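Local structure of sialidase domain-containing protein (Dyadobacter fermentans, 5HX0) at residues 289-294 and 305-310. The protein is of unknown function but carries a sialidase-like beta-propeller domain, and so may act on or bind carbohydrates. Residues are numbered along the deposited sequence; the frame is centred on the assembly and turned at random.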
loop_
_atom_site.group_PDB
_atom_site.type_symbol
_atom_site.label_atom_id
_atom_site.label_comp_id
_atom_site.label_asym_id
_atom_site.label_seq_id
_atom_site.Cartn_x
_atom_site.Cartn_y
_atom_site.Cartn_z
ATOM N N ALA A 289 -16.518 31.220 -1.498
ATOM C CA ALA A 289 -16.411 30.475 -0.252
ATOM C C ALA A 289 -17.610 30.815 0.631
ATOM O O ALA A 289 -17.938 31.992 0.816
ATOM C CB ALA A 289 -15.097 30.826 0.450
ATOM N N CYS A 290 -18.274 29.799 1.169
ATOM C CA CYS A 290 -19.511 30.036 1.905
ATOM C C CYS A 290 -19.405 29.564 3.351
ATOM O O CYS A 290 -18.466 28.866 3.747
ATOM C CB CYS A 290 -20.699 29.351 1.213
ATOM S SG CYS A 290 -21.093 30.136 -0.379
ATOM N N ILE A 291 -20.402 29.951 4.144
ATOM C CA ILE A 291 -20.431 29.607 5.563
ATOM C C ILE A 291 -21.861 29.241 5.934
ATOM O O ILE A 291 -22.820 29.798 5.386
ATOM C CB ILE A 291 -19.895 30.777 6.428
ATOM C CG1 ILE A 291 -19.729 30.368 7.889
ATOM C CG2 ILE A 291 -20.805 32.023 6.284
ATOM C CD1 ILE A 291 -19.032 31.422 8.764
ATOM N N ALA A 292 -22.008 28.271 6.828
ATOM C CA ALA A 292 -23.299 27.959 7.420
ATOM C C ALA A 292 -23.110 27.809 8.922
ATOM O O ALA A 292 -22.068 27.325 9.382
ATOM C CB ALA A 292 -23.911 26.684 6.807
ATOM N N ARG A 293 -24.122 28.225 9.689
ATOM C CA ARG A 293 -24.015 28.306 11.139
ATOM C C ARG A 293 -25.189 27.608 11.829
ATOM O O ARG A 293 -26.324 27.637 11.340
ATOM C CB ARG A 293 -23.936 29.788 11.592
ATOM C CG ARG A 293 -23.812 29.973 13.101
ATOM C CD ARG A 293 -23.703 31.472 13.455
ATOM N NE ARG A 293 -22.545 32.093 12.807
ATOM C CZ ARG A 293 -21.393 32.361 13.415
ATOM N NH1 ARG A 293 -21.234 32.078 14.701
ATOM N NH2 ARG A 293 -20.398 32.932 12.739
ATOM N N SER A 294 -24.901 26.970 12.968
ATOM C CA SER A 294 -25.917 26.414 13.860
ATOM C C SER A 294 -25.772 27.045 15.236
ATOM O O SER A 294 -24.668 27.078 15.798
ATOM C CB SER A 294 -25.792 24.893 13.981
ATOM O OG SER A 294 -26.642 24.400 15.011
ATOM N N GLU A 305 -24.500 31.336 3.646
ATOM C CA GLU A 305 -24.190 32.684 3.156
ATOM C C GLU A 305 -22.883 32.685 2.377
ATOM O O GLU A 305 -21.948 31.956 2.716
ATOM C CB GLU A 305 -23.996 33.708 4.287
ATOM C CG GLU A 305 -25.111 33.881 5.275
ATOM C CD GLU A 305 -24.700 34.830 6.407
ATOM O OE1 GLU A 305 -23.919 35.772 6.142
ATOM O OE2 GLU A 305 -25.141 34.623 7.561
ATOM N N LYS A 306 -22.788 33.571 1.387
ATOM C CA LYS A 306 -21.479 33.871 0.803
ATOM C C LYS A 306 -20.635 34.660 1.801
ATOM O O LYS A 306 -21.114 35.630 2.408
ATOM C CB LYS A 306 -21.628 34.679 -0.487
ATOM C CG LYS A 306 -22.447 34.015 -1.570
ATOM C CD LYS A 306 -22.573 34.933 -2.759
ATOM C CE LYS A 306 -23.994 34.912 -3.276
ATOM N NZ LYS A 306 -24.159 35.840 -4.408
HETATM N N MSE A 307 -19.380 34.269 1.957
HETATM C CA MSE A 307 -18.487 35.034 2.826
HETATM C C MSE A 307 -17.953 36.294 2.158
HETATM O O MSE A 307 -17.486 37.211 2.843
HETATM C CB MSE A 307 -17.337 34.153 3.313
HETATM C CG MSE A 307 -17.822 33.215 4.398
HETATM SE SE MSE A 307 -16.357 32.458 5.436
HETATM C CE MSE A 307 -15.812 31.219 4.065
ATOM N N GLY A 308 -18.043 36.355 0.833
ATOM C CA GLY A 308 -17.618 37.524 0.085
ATOM C C GLY A 308 -16.260 37.426 -0.572
ATOM O O GLY A 308 -15.710 38.459 -0.959
ATOM N N PHE A 309 -15.697 36.228 -0.711
ATOM C CA PHE A 309 -14.411 36.079 -1.384
ATOM C C PHE A 309 -14.346 34.713 -2.058
ATOM O O PHE A 309 -15.149 33.821 -1.768
ATOM C CB PHE A 309 -13.241 36.257 -0.413
ATOM C CG PHE A 309 -13.180 35.215 0.696
ATOM C CD1 PHE A 309 -13.821 35.430 1.911
ATOM C CD2 PHE A 309 -12.443 34.048 0.532
ATOM C CE1 PHE A 309 -13.745 34.480 2.934
ATOM C CE2 PHE A 309 -12.349 33.088 1.554
ATOM C CZ PHE A 309 -13.006 33.299 2.751
ATOM N N GLN A 310 -13.381 34.572 -2.972
ATOM C CA GLN A 310 -13.092 33.310 -3.646
ATOM C C GLN A 310 -11.972 32.565 -2.931
ATOM O O GLN A 310 -10.973 33.163 -2.511
ATOM C CB GLN A 310 -12.660 33.533 -5.099
ATOM C CG GLN A 310 -13.682 34.146 -6.020
ATOM C CD GLN A 310 -13.133 34.313 -7.435
ATOM O OE1 GLN A 310 -12.150 35.020 -7.649
ATOM N NE2 GLN A 310 -13.752 33.638 -8.401
#
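A289, I291 and M307 carry this contact between the last two strands of a four-stranded antiparallel propeller blade, the short outer strand 305-307 pairing with 288-294. I291 and E305 form a hydrogen-bonded pair, each N reaching the other's O at 2.9 Å. M307 N continues the pairing to A289 O. The chain then turns a corner at G308 and F309. The positive phi of G308 (100°) would press a side chain against the preceding carbonyl O, so glycine fits here. Past the corner F309 O accepts a nearly straight bond from A289 N (173°).

M307, present as selenomethionine, has an unbranched chain that reaches both neighbours: its CG lies 3.7 Å from I291 CG2, the two side chains crossing at about a right angle, and the bend at chi3 (-75°) carries CE to 3.7 Å from A289 CB. Branched I291 also packs on V277 and F279 of strand 276-283, while M307 and F309 reach L326 of the next blade. A289 is small enough for its CB to touch both M307 CE and the F309 ring: it makes an off-centre CH-pi contact, 4.2 Å from the ring centroid, with CE2 the nearest ring atom.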